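Local coordinates for hemoglobin-like protein (Methylacidiphilum infernorum, PDB 4NK2) that binds heme b and, as a truncated hemoglobin of group II, probably binds or carries oxygen at the heme iron, at residues A[101-106]-A[110-115]; A[65-70]-A[96-101]; A[52-57]-A[155-160]; A[132-137]-A[164-169]. All blocks are in the same frame, centred on the assembly; numbering follows the deposited sequence.

Contact 1 of 4, residues A[101-106]-A[110-115]; sequences VVEMCG and YYTLTR. With HEM (protoporphyrin IX containing Fe), chain C.
Glu-103 OE1 takes two backbone N-H groups from the loop that follows its helix. Thr-112 N reaches Glu-103 OE1 at 2.8 Å with a fairly straight bond (163°), on the lone pair that lies on the side of the other carboxylate oxygen. Tyr-111 N is equally near, but bends to 126° and counts as weak. The second oxygen, Glu-103 OE2, accepts from Thr-112 OG1 at 2.7 Å, a little out of the carboxylate plane, and both oxygens are held by Tyr-111 and Thr-112. Glu-103 spans the gap because CG stands anti to its backbone N (chi1 176°) and the chain beyond is extended. Putting an alanine here would probably leave the N-H of Thr-112 without its acceptor and let the loop shift against the helix. Beside this grip, Val-102 CG1 meets the edge of the Tyr-110 ring, 3.7 Å from CE2; the hydroxyl of Tyr-110 bonds to Glu-60. The same loop serves the heme: Tyr-111 OH (2.6 Å) and Arg-115 NE (2.8 Å) both donate to propionate oxygen O2D. The loop lies beside the last turn of helix 87-104, with helix 53-75 on the Val-102 side and helix 120-124 against Tyr-111.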
# COMPACT_ATOMS: atom_id res chain seq x y z
N VAL A 101 14.24 14.93 13.94
CA VAL A 101 15.58 14.78 13.37
C VAL A 101 16.67 15.06 14.40
O VAL A 101 17.65 14.31 14.49
CB VAL A 101 15.79 15.73 12.17
CG1 VAL A 101 17.27 15.83 11.81
CG2 VAL A 101 14.94 15.25 10.96
N VAL A 102 16.52 16.14 15.16
CA VAL A 102 17.51 16.48 16.18
C VAL A 102 17.62 15.34 17.19
O VAL A 102 18.71 14.93 17.56
CB VAL A 102 17.14 17.78 16.91
CG1 VAL A 102 18.02 17.97 18.14
CG2 VAL A 102 17.28 18.98 15.97
N GLU A 103 16.48 14.82 17.64
CA GLU A 103 16.50 13.74 18.63
C GLU A 103 17.13 12.47 18.07
O GLU A 103 18.01 11.86 18.70
CB GLU A 103 15.07 13.43 19.13
CG GLU A 103 15.04 12.24 20.10
CD GLU A 103 13.71 12.10 20.86
OE1 GLU A 103 12.81 12.96 20.71
OE2 GLU A 103 13.58 11.11 21.63
N MET A 104 16.70 12.08 16.89
CA MET A 104 17.16 10.85 16.26
C MET A 104 18.63 10.89 15.88
O MET A 104 19.25 9.86 15.75
CB MET A 104 16.31 10.53 15.04
CG MET A 104 14.88 10.20 15.37
SD MET A 104 14.75 8.82 16.47
CE MET A 104 13.97 9.53 17.87
N CYS A 105 19.18 12.08 15.71
CA CYS A 105 20.61 12.22 15.45
C CYS A 105 21.44 12.26 16.73
O CYS A 105 22.67 12.38 16.67
CB CYS A 105 20.89 13.46 14.60
SG CYS A 105 20.37 13.24 12.89
N GLY A 106 20.78 12.16 17.88
CA GLY A 106 21.48 12.10 19.15
C GLY A 106 21.36 13.35 20.01
O GLY A 106 22.02 13.47 21.04
N TYR A 110 13.60 16.15 22.06
CA TYR A 110 12.53 17.11 21.78
C TYR A 110 11.25 16.45 21.28
O TYR A 110 10.15 16.93 21.58
CB TYR A 110 12.99 18.14 20.75
CG TYR A 110 14.13 19.04 21.20
CD1 TYR A 110 13.94 19.99 22.19
CD2 TYR A 110 15.37 18.97 20.58
CE1 TYR A 110 14.98 20.82 22.59
CE2 TYR A 110 16.41 19.80 20.97
CZ TYR A 110 16.21 20.72 21.97
OH TYR A 110 17.24 21.55 22.36
N TYR A 111 11.37 15.38 20.50
CA TYR A 111 10.18 14.80 19.87
C TYR A 111 9.39 13.91 20.84
O TYR A 111 8.17 14.03 20.96
CB TYR A 111 10.54 14.01 18.59
CG TYR A 111 9.32 13.50 17.85
CD1 TYR A 111 8.66 14.31 16.93
CD2 TYR A 111 8.82 12.23 18.08
CE1 TYR A 111 7.53 13.85 16.25
CE2 TYR A 111 7.68 11.77 17.41
CZ TYR A 111 7.05 12.59 16.50
OH TYR A 111 5.94 12.14 15.83
N THR A 112 10.09 13.02 21.53
CA THR A 112 9.41 12.11 22.44
C THR A 112 8.75 12.87 23.61
O THR A 112 7.69 12.46 24.10
CB THR A 112 10.37 11.00 22.92
OG1 THR A 112 11.56 11.58 23.43
CG2 THR A 112 10.74 10.10 21.75
N LEU A 113 9.37 13.97 24.03
CA LEU A 113 8.79 14.85 25.07
C LEU A 113 7.53 15.57 24.61
O LEU A 113 6.73 16.02 25.44
CB LEU A 113 9.82 15.89 25.52
CG LEU A 113 11.01 15.37 26.33
CD1 LEU A 113 12.02 16.48 26.64
CD2 LEU A 113 10.52 14.74 27.62
N THR A 114 7.34 15.71 23.31
CA THR A 114 6.21 16.45 22.80
C THR A 114 5.20 15.56 22.09
O THR A 114 4.13 15.32 22.61
CB THR A 114 6.65 17.56 21.86
OG1 THR A 114 7.53 17.03 20.88
CG2 THR A 114 7.36 18.62 22.63
N ARG A 115 5.55 15.06 20.92
CA ARG A 115 4.63 14.23 20.14
C ARG A 115 4.56 12.82 20.71
O ARG A 115 3.54 12.13 20.59
CB ARG A 115 5.05 14.21 18.66
CG ARG A 115 5.02 15.60 17.98
CD ARG A 115 3.60 16.16 17.86
NE ARG A 115 2.77 15.33 16.99
CZ ARG A 115 1.44 15.39 16.93
NH1 ARG A 115 0.77 16.24 17.69
NH2 ARG A 115 0.78 14.59 16.11
CHA HEM C . 4.77 14.32 8.95
CHB HEM C . 5.21 13.61 4.18
CHC HEM C . 8.80 10.42 5.02
CHD HEM C . 9.32 12.62 9.34
C1A HEM C . 4.49 14.35 7.60
C2A HEM C . 3.32 14.95 6.96
C3A HEM C . 3.47 14.74 5.63
C4A HEM C . 4.71 14.01 5.40
CMA HEM C . 2.52 15.19 4.49
CAA HEM C . 2.15 15.67 7.69
CBA HEM C . 1.03 14.64 7.88
CGA HEM C . -0.22 15.12 8.62
O1A HEM C . -1.36 14.83 8.15
O2A HEM C . -0.12 15.80 9.68
C1B HEM C . 6.15 12.61 3.97
C2B HEM C . 6.42 11.91 2.72
C3B HEM C . 7.41 11.03 2.95
C4B HEM C . 7.81 11.13 4.35
CMB HEM C . 5.72 12.14 1.36
CAB HEM C . 7.99 10.08 1.89
CBB HEM C . 8.74 9.04 2.27
C1C HEM C . 9.31 10.76 6.26
C2C HEM C . 10.49 10.23 6.92
C3C HEM C . 10.62 10.84 8.12
C4C HEM C . 9.53 11.79 8.26
CMC HEM C . 11.42 9.14 6.35
CAC HEM C . 11.72 10.64 9.18
CBC HEM C . 12.91 10.09 8.87
C1D HEM C . 8.11 13.18 9.71
C2D HEM C . 7.74 13.62 11.05
C3D HEM C . 6.32 14.15 10.90
C4D HEM C . 5.97 13.98 9.51
CMD HEM C . 8.57 13.59 12.35
CAD HEM C . 5.43 14.72 12.03
CBD HEM C . 4.79 13.53 12.74
CGD HEM C . 3.92 14.07 13.85
O1D HEM C . 2.85 14.65 13.53
O2D HEM C . 4.30 13.94 15.04
NA HEM C . 5.30 13.80 6.63
NB HEM C . 7.02 12.11 4.92
NC HEM C . 8.76 11.71 7.12
ND HEM C . 7.05 13.41 8.85
FE HEM C . 7.00 12.67 6.90

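Contact 2 of 4, residues A[65-70]-A[96-101]; sequences KLVEVH and RSADFV. With HEM (protoporphyrin IX containing Fe), chain C.
Val-67 pushes both methyl groups into the face of the helix opposite, and no hydrogen bond crosses between the two segments. Val-67 CG1 rests 3.8 Å from Ser-97 CB and 4.0 Å from Ala-98 CB. Val-67 CG2 goes to the next turn, where it meets Val-101 CG2 at 3.6 Å, the two side chains lying alongside and pointing opposite ways. With CG1 anti to the backbone N (chi1 171°), Val-67 spreads its methyls over two turns of helix 96-101. The axes approach to 9.1 Å, consistent with the small Ala-98 beside Val-67, and with 138° between their directions the segments are well crossed, about 40° from antiparallel. One layer out, helix 87-104 turns its other flank to the heme. Phe-100 CB packs 3.5 Å from the heme methyl CMD, and Ser-97 OG lies 3.6 Å from C2D while making a weak hydrogen bond to Leu-93 O. Arg-96, extended from CG to NE, brings NH1 to propionate oxygen O1D at 3.1 Å; Arg-115 and Tyr-111 bind the same propionate. Behind Val-101 stands Phe-158 of helix 155-165. Helices 53-75 and 87-104 correspond to B and E of the two-over-two globin fold. The chemistry is divided: the seam between the segments is apolar, the Asp-99 to Arg-64 salt bridge adds a charged tie between the same helices, and the arginine on the far flank probably balances the propionate.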
# COMPACT_ATOMS: atom_id res chain seq x y z
N LYS A 65 17.97 23.76 10.43
CA LYS A 65 18.01 24.47 9.16
C LYS A 65 17.87 23.49 8.00
O LYS A 65 17.20 23.78 7.01
CB LYS A 65 19.30 25.27 9.01
CG LYS A 65 19.39 26.03 7.70
CD LYS A 65 20.76 26.75 7.56
CE LYS A 65 20.85 27.45 6.22
NZ LYS A 65 22.02 28.36 6.13
N LEU A 66 18.51 22.33 8.14
CA LEU A 66 18.41 21.27 7.15
C LEU A 66 16.95 20.91 6.93
O LEU A 66 16.48 20.79 5.79
CB LEU A 66 19.16 20.03 7.64
CG LEU A 66 18.88 18.70 6.92
CD1 LEU A 66 19.25 18.78 5.42
CD2 LEU A 66 19.62 17.54 7.60
N VAL A 67 16.23 20.73 8.02
CA VAL A 67 14.82 20.33 7.93
C VAL A 67 14.02 21.46 7.30
O VAL A 67 13.18 21.24 6.42
CB VAL A 67 14.27 19.97 9.30
CG1 VAL A 67 12.74 19.78 9.24
CG2 VAL A 67 14.95 18.69 9.81
N GLU A 68 14.29 22.69 7.75
CA GLU A 68 13.63 23.86 7.17
C GLU A 68 13.86 23.91 5.67
O GLU A 68 12.92 24.06 4.90
CB GLU A 68 14.16 25.14 7.84
CG GLU A 68 13.79 26.43 7.13
CD GLU A 68 12.30 26.72 7.11
OE1 GLU A 68 11.61 26.44 8.12
OE2 GLU A 68 11.82 27.27 6.09
N VAL A 69 15.11 23.76 5.24
CA VAL A 69 15.41 23.81 3.81
C VAL A 69 14.76 22.64 3.07
O VAL A 69 14.25 22.80 1.95
CB VAL A 69 16.94 23.86 3.56
CG1 VAL A 69 17.26 23.63 2.09
CG2 VAL A 69 17.50 25.20 4.04
N HIS A 70 14.76 21.46 3.68
CA HIS A 70 14.15 20.30 3.01
C HIS A 70 12.69 20.65 2.73
O HIS A 70 12.16 20.35 1.66
CB HIS A 70 14.25 19.04 3.89
CG HIS A 70 13.55 17.84 3.31
ND1 HIS A 70 12.64 17.10 4.03
CD2 HIS A 70 13.63 17.25 2.10
CE1 HIS A 70 12.18 16.11 3.28
NE2 HIS A 70 12.77 16.18 2.10
N ARG A 96 7.90 19.80 14.37
CA ARG A 96 7.85 18.38 14.71
C ARG A 96 8.93 17.60 13.99
O ARG A 96 9.60 16.77 14.59
CB ARG A 96 6.48 17.78 14.34
CG ARG A 96 5.30 18.36 15.12
CD ARG A 96 3.99 17.81 14.59
NE ARG A 96 2.87 18.58 15.12
CZ ARG A 96 1.60 18.31 14.86
NH1 ARG A 96 1.28 17.29 14.07
NH2 ARG A 96 0.64 19.06 15.38
N SER A 97 9.09 17.83 12.69
CA SER A 97 10.12 17.11 11.94
C SER A 97 11.50 17.46 12.43
O SER A 97 12.39 16.59 12.50
CB SER A 97 10.03 17.42 10.44
OG SER A 97 8.89 16.82 9.88
N ALA A 98 11.71 18.73 12.76
CA ALA A 98 13.04 19.16 13.19
C ALA A 98 13.34 18.57 14.57
O ALA A 98 14.45 18.07 14.82
CB ALA A 98 13.16 20.66 13.17
N ASP A 99 12.34 18.61 15.46
CA ASP A 99 12.49 17.95 16.76
C ASP A 99 12.82 16.47 16.58
O ASP A 99 13.69 15.94 17.27
CB ASP A 99 11.22 18.07 17.62
CG ASP A 99 10.97 19.48 18.13
OD1 ASP A 99 11.89 20.32 18.09
OD2 ASP A 99 9.83 19.73 18.58
N PHE A 100 12.13 15.80 15.68
CA PHE A 100 12.39 14.38 15.43
C PHE A 100 13.83 14.15 14.94
O PHE A 100 14.55 13.28 15.43
CB PHE A 100 11.39 13.82 14.42
CG PHE A 100 11.54 12.34 14.15
CD1 PHE A 100 11.15 11.40 15.10
CD2 PHE A 100 12.07 11.89 12.95
CE1 PHE A 100 11.30 10.04 14.86
CE2 PHE A 100 12.23 10.53 12.70
CZ PHE A 100 11.83 9.60 13.66
N VAL A 101 14.24 14.93 13.94
CA VAL A 101 15.58 14.78 13.37
C VAL A 101 16.67 15.06 14.40
O VAL A 101 17.65 14.31 14.49
CB VAL A 101 15.79 15.73 12.17
CG1 VAL A 101 17.27 15.83 11.81
CG2 VAL A 101 14.94 15.25 10.96
CHA HEM C . 4.77 14.32 8.95
CHB HEM C . 5.21 13.61 4.18
CHC HEM C . 8.80 10.42 5.02
CHD HEM C . 9.32 12.62 9.34
C1A HEM C . 4.49 14.35 7.60
C2A HEM C . 3.32 14.95 6.96
C3A HEM C . 3.47 14.74 5.63
C4A HEM C . 4.71 14.01 5.40
CMA HEM C . 2.52 15.19 4.49
CAA HEM C . 2.15 15.67 7.69
CBA HEM C . 1.03 14.64 7.88
CGA HEM C . -0.22 15.12 8.62
O1A HEM C . -1.36 14.83 8.15
O2A HEM C . -0.12 15.80 9.68
C1B HEM C . 6.15 12.61 3.97
C2B HEM C . 6.42 11.91 2.72
C3B HEM C . 7.41 11.03 2.95
C4B HEM C . 7.81 11.13 4.35
CMB HEM C . 5.72 12.14 1.36
CAB HEM C . 7.99 10.08 1.89
CBB HEM C . 8.74 9.04 2.27
C1C HEM C . 9.31 10.76 6.26
C2C HEM C . 10.49 10.23 6.92
C3C HEM C . 10.62 10.84 8.12
C4C HEM C . 9.53 11.79 8.26
CMC HEM C . 11.42 9.14 6.35
CAC HEM C . 11.72 10.64 9.18
CBC HEM C . 12.91 10.09 8.87
C1D HEM C . 8.11 13.18 9.71
C2D HEM C . 7.74 13.62 11.05
C3D HEM C . 6.32 14.15 10.90
C4D HEM C . 5.97 13.98 9.51
CMD HEM C . 8.57 13.59 12.35
CAD HEM C . 5.43 14.72 12.03
CBD HEM C . 4.79 13.53 12.74
CGD HEM C . 3.92 14.07 13.85
O1D HEM C . 2.85 14.65 13.53
O2D HEM C . 4.30 13.94 15.04
NA HEM C . 5.30 13.80 6.63
NB HEM C . 7.02 12.11 4.92
NC HEM C . 8.76 11.71 7.12
ND HEM C . 7.05 13.41 8.85
FE HEM C . 7.00 12.67 6.90

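Contact 3 of 4, residues A[52-57]-A[155-160]; sequences KKVYLA and LEEFWQ
Val-54 and Glu-157 lie alongside each other and point in opposite senses, so that the valine methyl CG2 rests against the carboxylate end of the glutamate, 3.9 Å from CD. Glu-157 gets there by a stretched chain: CG is anti to the backbone N (chi1 -163°) and the rest carries on straight toward helix 53-75. Lys-53 comes across it at about a right angle, bent at its last two torsions, and its NZ stays 4.1 Å from Glu-157 OE2, near enough for attraction but too far for a salt bridge. In this globin fold the contact joins the N-terminal part of helix 53-75 to the beginning of helix 155-165, with the side chain of Val-54 about 12 Å from the heme. Glu-157 OE1 accepts from Ser-51 N, close to Lys-53 in the chain, and Lys-53 NZ makes a weak hydrogen bond to Ser-51 OG. A leucine in place of Glu-157 would probably leave Ser-51 N without this acceptor and take from Lys-53 the opposite charge it now faces. On the inner side, Val-54 also packs on Cys-105 and Phe-150.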
# COMPACT_ATOMS: atom_id res chain seq x y z
N LYS A 52 25.07 9.17 17.53
CA LYS A 52 25.12 10.51 18.13
C LYS A 52 26.20 11.40 17.51
O LYS A 52 26.17 12.62 17.69
CB LYS A 52 25.34 10.40 19.64
CG LYS A 52 25.35 11.74 20.38
CD LYS A 52 25.22 11.51 21.89
CE LYS A 52 25.16 12.81 22.68
NZ LYS A 52 25.10 12.56 24.16
N LYS A 53 27.14 10.80 16.80
CA LYS A 53 28.16 11.56 16.11
C LYS A 53 27.54 12.58 15.17
O LYS A 53 28.11 13.62 14.96
CB LYS A 53 29.09 10.64 15.33
CG LYS A 53 29.85 9.66 16.18
CD LYS A 53 30.96 8.99 15.42
CE LYS A 53 30.46 8.32 14.16
NZ LYS A 53 30.13 6.89 14.38
N VAL A 54 26.39 12.28 14.60
CA VAL A 54 25.75 13.20 13.66
C VAL A 54 25.41 14.52 14.36
O VAL A 54 25.73 15.59 13.86
CB VAL A 54 24.48 12.59 13.03
CG1 VAL A 54 23.81 13.60 12.11
CG2 VAL A 54 24.84 11.34 12.24
N TYR A 55 24.75 14.43 15.51
CA TYR A 55 24.41 15.61 16.30
C TYR A 55 25.67 16.34 16.74
O TYR A 55 25.71 17.58 16.77
CB TYR A 55 23.64 15.20 17.55
CG TYR A 55 23.40 16.32 18.55
CD1 TYR A 55 22.51 17.35 18.27
CD2 TYR A 55 24.04 16.32 19.78
CE1 TYR A 55 22.28 18.37 19.20
CE2 TYR A 55 23.82 17.31 20.71
CZ TYR A 55 22.94 18.34 20.42
OH TYR A 55 22.72 19.32 21.36
N LEU A 56 26.70 15.58 17.10
CA LEU A 56 27.96 16.17 17.53
C LEU A 56 28.62 16.97 16.40
O LEU A 56 29.07 18.10 16.61
CB LEU A 56 28.90 15.07 18.02
CG LEU A 56 29.02 14.81 19.53
CD1 LEU A 56 27.94 15.47 20.33
CD2 LEU A 56 29.06 13.33 19.83
N ALA A 57 28.63 16.39 15.20
CA ALA A 57 29.23 17.06 14.03
C ALA A 57 28.40 18.23 13.52
O ALA A 57 28.94 19.29 13.18
CB ALA A 57 29.46 16.04 12.90
N LEU A 155 27.51 12.74 6.52
CA LEU A 155 26.56 12.78 5.44
C LEU A 155 26.04 11.39 5.05
O LEU A 155 24.86 11.20 4.89
CB LEU A 155 27.19 13.45 4.24
CG LEU A 155 26.31 13.90 3.09
CD1 LEU A 155 25.05 14.55 3.57
CD2 LEU A 155 27.10 14.81 2.23
N GLU A 156 26.94 10.44 4.90
CA GLU A 156 26.51 9.11 4.45
C GLU A 156 25.64 8.44 5.51
O GLU A 156 24.63 7.85 5.18
CB GLU A 156 27.70 8.21 4.10
CG GLU A 156 27.28 6.80 3.66
CD GLU A 156 28.42 5.98 3.07
OE1 GLU A 156 29.60 6.27 3.38
OE2 GLU A 156 28.15 5.03 2.29
N GLU A 157 26.03 8.56 6.77
CA GLU A 157 25.26 8.04 7.89
C GLU A 157 23.81 8.56 7.87
O GLU A 157 22.84 7.80 8.01
CB GLU A 157 25.95 8.44 9.19
CG GLU A 157 25.51 7.66 10.41
CD GLU A 157 26.43 7.89 11.60
OE1 GLU A 157 25.98 7.65 12.74
OE2 GLU A 157 27.60 8.28 11.40
N PHE A 158 23.67 9.88 7.70
CA PHE A 158 22.34 10.49 7.62
C PHE A 158 21.56 9.99 6.40
O PHE A 158 20.38 9.62 6.51
CB PHE A 158 22.46 12.02 7.58
CG PHE A 158 21.13 12.72 7.72
CD1 PHE A 158 20.40 13.09 6.59
CD2 PHE A 158 20.59 12.98 8.97
CE1 PHE A 158 19.16 13.72 6.72
CE2 PHE A 158 19.34 13.61 9.11
CZ PHE A 158 18.63 13.98 7.98
N TRP A 159 22.21 9.99 5.25
CA TRP A 159 21.54 9.57 4.02
C TRP A 159 21.03 8.13 4.10
O TRP A 159 19.89 7.85 3.73
CB TRP A 159 22.46 9.70 2.79
CG TRP A 159 21.75 9.22 1.55
CD1 TRP A 159 21.87 8.00 0.93
CD2 TRP A 159 20.75 9.94 0.83
NE1 TRP A 159 21.02 7.93 -0.15
CE2 TRP A 159 20.31 9.11 -0.23
CE3 TRP A 159 20.18 11.21 0.97
CZ2 TRP A 159 19.34 9.51 -1.14
CZ3 TRP A 159 19.21 11.61 0.06
CH2 TRP A 159 18.81 10.76 -0.99
N GLN A 160 21.86 7.22 4.55
CA GLN A 160 21.46 5.83 4.57
C GLN A 160 20.30 5.62 5.54
O GLN A 160 19.49 4.75 5.36
CB GLN A 160 22.64 4.91 4.87
CG GLN A 160 22.99 4.81 6.31
OE1 GLN A 160 25.06 3.81 5.62
NE2 GLN A 160 24.56 3.77 7.81

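Contact 4 of 4, residues A[132-137]-A[164-169]; sequences KAREIW and SFSIRM. With HEM (protoporphyrin IX containing Fe), chain C.
A buried contact between helix 131-147 and the 3-10 segment 166-169 that continues helix 155-165 closes round one corner of the heme, and it combines a polar link with aromatic cover. Arg-134 NE donates to Ser-166 OG at 2.9 Å (149°), the oxygen lying near the guanidinium plane. Ile-167 CG1 covers one face of the same guanidinium, offset toward its rim and 3.5 Å from Arg-134 NE. The outer nitrogens have partners of their own: NH2 pairs with Glu-163 in a salt bridge and NH1 bonds to the backbone oxygen of Arg-180. Ser-166 OG is also hydrogen-bonded to Ile-162 O, which should steady the hydroxyl for Arg-134. Trp-137 swings out with CG anti to the backbone N (chi1 -177°) and lays its indole nearly parallel over the porphyrin, with NE1 3.4 Å from HEM C4B and CZ2 3.4 Å from HEM C1C. Trp-137 CZ3 also meets Ser-166 CB at 4.1 Å. From the other face of the porphyrin, Met-169 CG comes within 3.6 Å of HEM CHC, while Phe-165 sets a ring edge against the vinyl, CD2 being 3.4 Å from HEM CBC. Helices 131-147 and 155-165 answer to G and H of the globin fold, and a tryptophan over the distal face from helix G is a conserved feature of group II truncated hemoglobins, shared with group III.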
# COMPACT_ATOMS: atom_id res chain seq x y z
N LYS A 132 6.79 7.10 -6.02
CA LYS A 132 7.30 8.34 -6.59
C LYS A 132 7.39 9.47 -5.57
O LYS A 132 8.34 10.23 -5.58
CB LYS A 132 6.44 8.77 -7.76
CG LYS A 132 6.94 9.98 -8.49
CD LYS A 132 8.23 9.68 -9.21
CE LYS A 132 8.49 10.67 -10.32
NZ LYS A 132 9.87 10.58 -10.85
N ALA A 133 6.40 9.57 -4.70
CA ALA A 133 6.43 10.53 -3.59
C ALA A 133 7.68 10.37 -2.73
O ALA A 133 8.31 11.36 -2.34
CB ALA A 133 5.19 10.38 -2.74
N ARG A 134 8.02 9.13 -2.41
CA ARG A 134 9.24 8.89 -1.64
C ARG A 134 10.48 9.32 -2.42
O ARG A 134 11.40 9.91 -1.85
CB ARG A 134 9.39 7.41 -1.25
CG ARG A 134 10.85 7.04 -0.94
CD ARG A 134 11.00 5.60 -0.44
NE ARG A 134 12.41 5.26 -0.22
CZ ARG A 134 13.20 4.71 -1.14
NH1 ARG A 134 12.73 4.40 -2.34
NH2 ARG A 134 14.47 4.44 -0.84
N GLU A 135 10.50 9.05 -3.73
CA GLU A 135 11.66 9.44 -4.54
C GLU A 135 11.83 10.94 -4.54
O GLU A 135 12.95 11.45 -4.39
CB GLU A 135 11.53 8.92 -5.98
CG GLU A 135 11.54 7.41 -6.09
CD GLU A 135 11.74 6.94 -7.52
OE1 GLU A 135 12.17 7.75 -8.38
OE2 GLU A 135 11.49 5.74 -7.79
N ILE A 136 10.73 11.66 -4.71
CA ILE A 136 10.76 13.12 -4.72
C ILE A 136 11.14 13.67 -3.34
O ILE A 136 11.94 14.60 -3.24
CB ILE A 136 9.41 13.72 -5.18
CG1 ILE A 136 9.17 13.43 -6.68
CG2 ILE A 136 9.37 15.21 -4.91
CD1 ILE A 136 7.73 13.77 -7.12
N TRP A 137 10.57 13.11 -2.28
CA TRP A 137 10.93 13.52 -0.91
C TRP A 137 12.43 13.34 -0.69
O TRP A 137 13.10 14.20 -0.12
CB TRP A 137 10.12 12.68 0.08
CG TRP A 137 10.26 12.97 1.57
CD1 TRP A 137 9.42 13.73 2.34
CD2 TRP A 137 11.24 12.43 2.47
NE1 TRP A 137 9.84 13.72 3.66
CE2 TRP A 137 10.96 12.92 3.76
CE3 TRP A 137 12.35 11.58 2.29
CZ2 TRP A 137 11.74 12.60 4.87
CZ3 TRP A 137 13.12 11.25 3.40
CH2 TRP A 137 12.81 11.77 4.67
N SER A 164 16.63 4.45 3.70
CA SER A 164 15.99 3.19 4.06
C SER A 164 14.71 3.39 4.87
O SER A 164 13.72 2.73 4.62
CB SER A 164 16.95 2.26 4.81
OG SER A 164 16.26 1.08 5.19
N PHE A 165 14.75 4.30 5.84
CA PHE A 165 13.60 4.50 6.72
C PHE A 165 12.40 4.96 5.91
O PHE A 165 11.26 4.60 6.21
CB PHE A 165 13.93 5.55 7.79
CG PHE A 165 12.95 5.59 8.94
CD1 PHE A 165 12.27 4.44 9.34
CD2 PHE A 165 12.72 6.77 9.63
CE1 PHE A 165 11.38 4.48 10.41
CE2 PHE A 165 11.81 6.81 10.70
CZ PHE A 165 11.15 5.67 11.08
N SER A 166 12.66 5.77 4.88
CA SER A 166 11.58 6.30 4.05
C SER A 166 10.80 5.19 3.35
O SER A 166 9.62 5.37 3.01
CB SER A 166 12.12 7.31 3.02
OG SER A 166 13.12 6.74 2.17
N ILE A 167 11.42 4.04 3.13
CA ILE A 167 10.68 2.96 2.46
C ILE A 167 9.44 2.54 3.26
O ILE A 167 8.41 2.18 2.69
CB ILE A 167 11.57 1.75 2.21
CG1 ILE A 167 12.71 2.12 1.24
CG2 ILE A 167 10.76 0.62 1.63
CD1 ILE A 167 13.73 1.01 1.04
N ARG A 168 9.55 2.58 4.59
CA ARG A 168 8.45 2.15 5.46
C ARG A 168 7.33 3.15 5.56
O ARG A 168 6.30 2.88 6.18
CB ARG A 168 8.98 1.88 6.86
CG ARG A 168 10.27 1.11 6.85
CD ARG A 168 10.61 0.56 8.21
NE ARG A 168 11.70 -0.40 8.09
CZ ARG A 168 11.94 -1.38 8.95
NH1 ARG A 168 11.16 -1.53 10.01
NH2 ARG A 168 12.96 -2.20 8.74
N MET A 169 7.50 4.33 4.97
CA MET A 169 6.39 5.30 4.96
C MET A 169 5.45 5.05 3.79
O MET A 169 4.32 5.56 3.77
CB MET A 169 6.93 6.72 4.90
CG MET A 169 7.98 7.01 5.98
SD MET A 169 7.36 6.57 7.62
CE MET A 169 8.93 6.03 8.26
CHA HEM C . 4.77 14.32 8.95
CHB HEM C . 5.21 13.61 4.18
CHC HEM C . 8.80 10.42 5.02
CHD HEM C . 9.32 12.62 9.34
C1A HEM C . 4.49 14.35 7.60
C2A HEM C . 3.32 14.95 6.96
C3A HEM C . 3.47 14.74 5.63
C4A HEM C . 4.71 14.01 5.40
CMA HEM C . 2.52 15.19 4.49
CAA HEM C . 2.15 15.67 7.69
CBA HEM C . 1.03 14.64 7.88
CGA HEM C . -0.22 15.12 8.62
O1A HEM C . -1.36 14.83 8.15
O2A HEM C . -0.12 15.80 9.68
C1B HEM C . 6.15 12.61 3.97
C2B HEM C . 6.42 11.91 2.72
C3B HEM C . 7.41 11.03 2.95
C4B HEM C . 7.81 11.13 4.35
CMB HEM C . 5.72 12.14 1.36
CAB HEM C . 7.99 10.08 1.89
CBB HEM C . 8.74 9.04 2.27
C1C HEM C . 9.31 10.76 6.26
C2C HEM C . 10.49 10.23 6.92
C3C HEM C . 10.62 10.84 8.12
C4C HEM C . 9.53 11.79 8.26
CMC HEM C . 11.42 9.14 6.35
CAC HEM C . 11.72 10.64 9.18
CBC HEM C . 12.91 10.09 8.87
C1D HEM C . 8.11 13.18 9.71
C2D HEM C . 7.74 13.62 11.05
C3D HEM C . 6.32 14.15 10.90
C4D HEM C . 5.97 13.98 9.51
CMD HEM C . 8.57 13.59 12.35
CAD HEM C . 5.43 14.72 12.03
CBD HEM C . 4.79 13.53 12.74
CGD HEM C . 3.92 14.07 13.85
O1D HEM C . 2.85 14.65 13.53
O2D HEM C . 4.30 13.94 15.04
NA HEM C . 5.30 13.80 6.63
NB HEM C . 7.02 12.11 4.92
NC HEM C . 8.76 11.71 7.12
ND HEM C . 7.05 13.41 8.85
FE HEM C . 7.00 12.67 6.90

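In the fold
Contacts 2 and 4 are buried, while contacts 1 and 3 are partly so. Contacts 1 and 2 share helix 87-104 and touch through Tyr-111 and Phe-100; contacts 2 and 3 use helix 53-75, and contacts 3 and 4 use helix 155-165. Three reach the heme: contacts 1 and 2 hold one propionate with Tyr-111, Arg-115 and Arg-96, whereas contact 4 covers the porphyrin on both faces. Contact 3 stands back from it. The polar grip of contact 1 on a loop and the loose charge pair of contact 3 contrast with the apolar seam of contact 2 and the buried arginine of contact 4. His-70 NE2 to Trp-137 O, 3.0 Å, ties contacts 2 and 4 together.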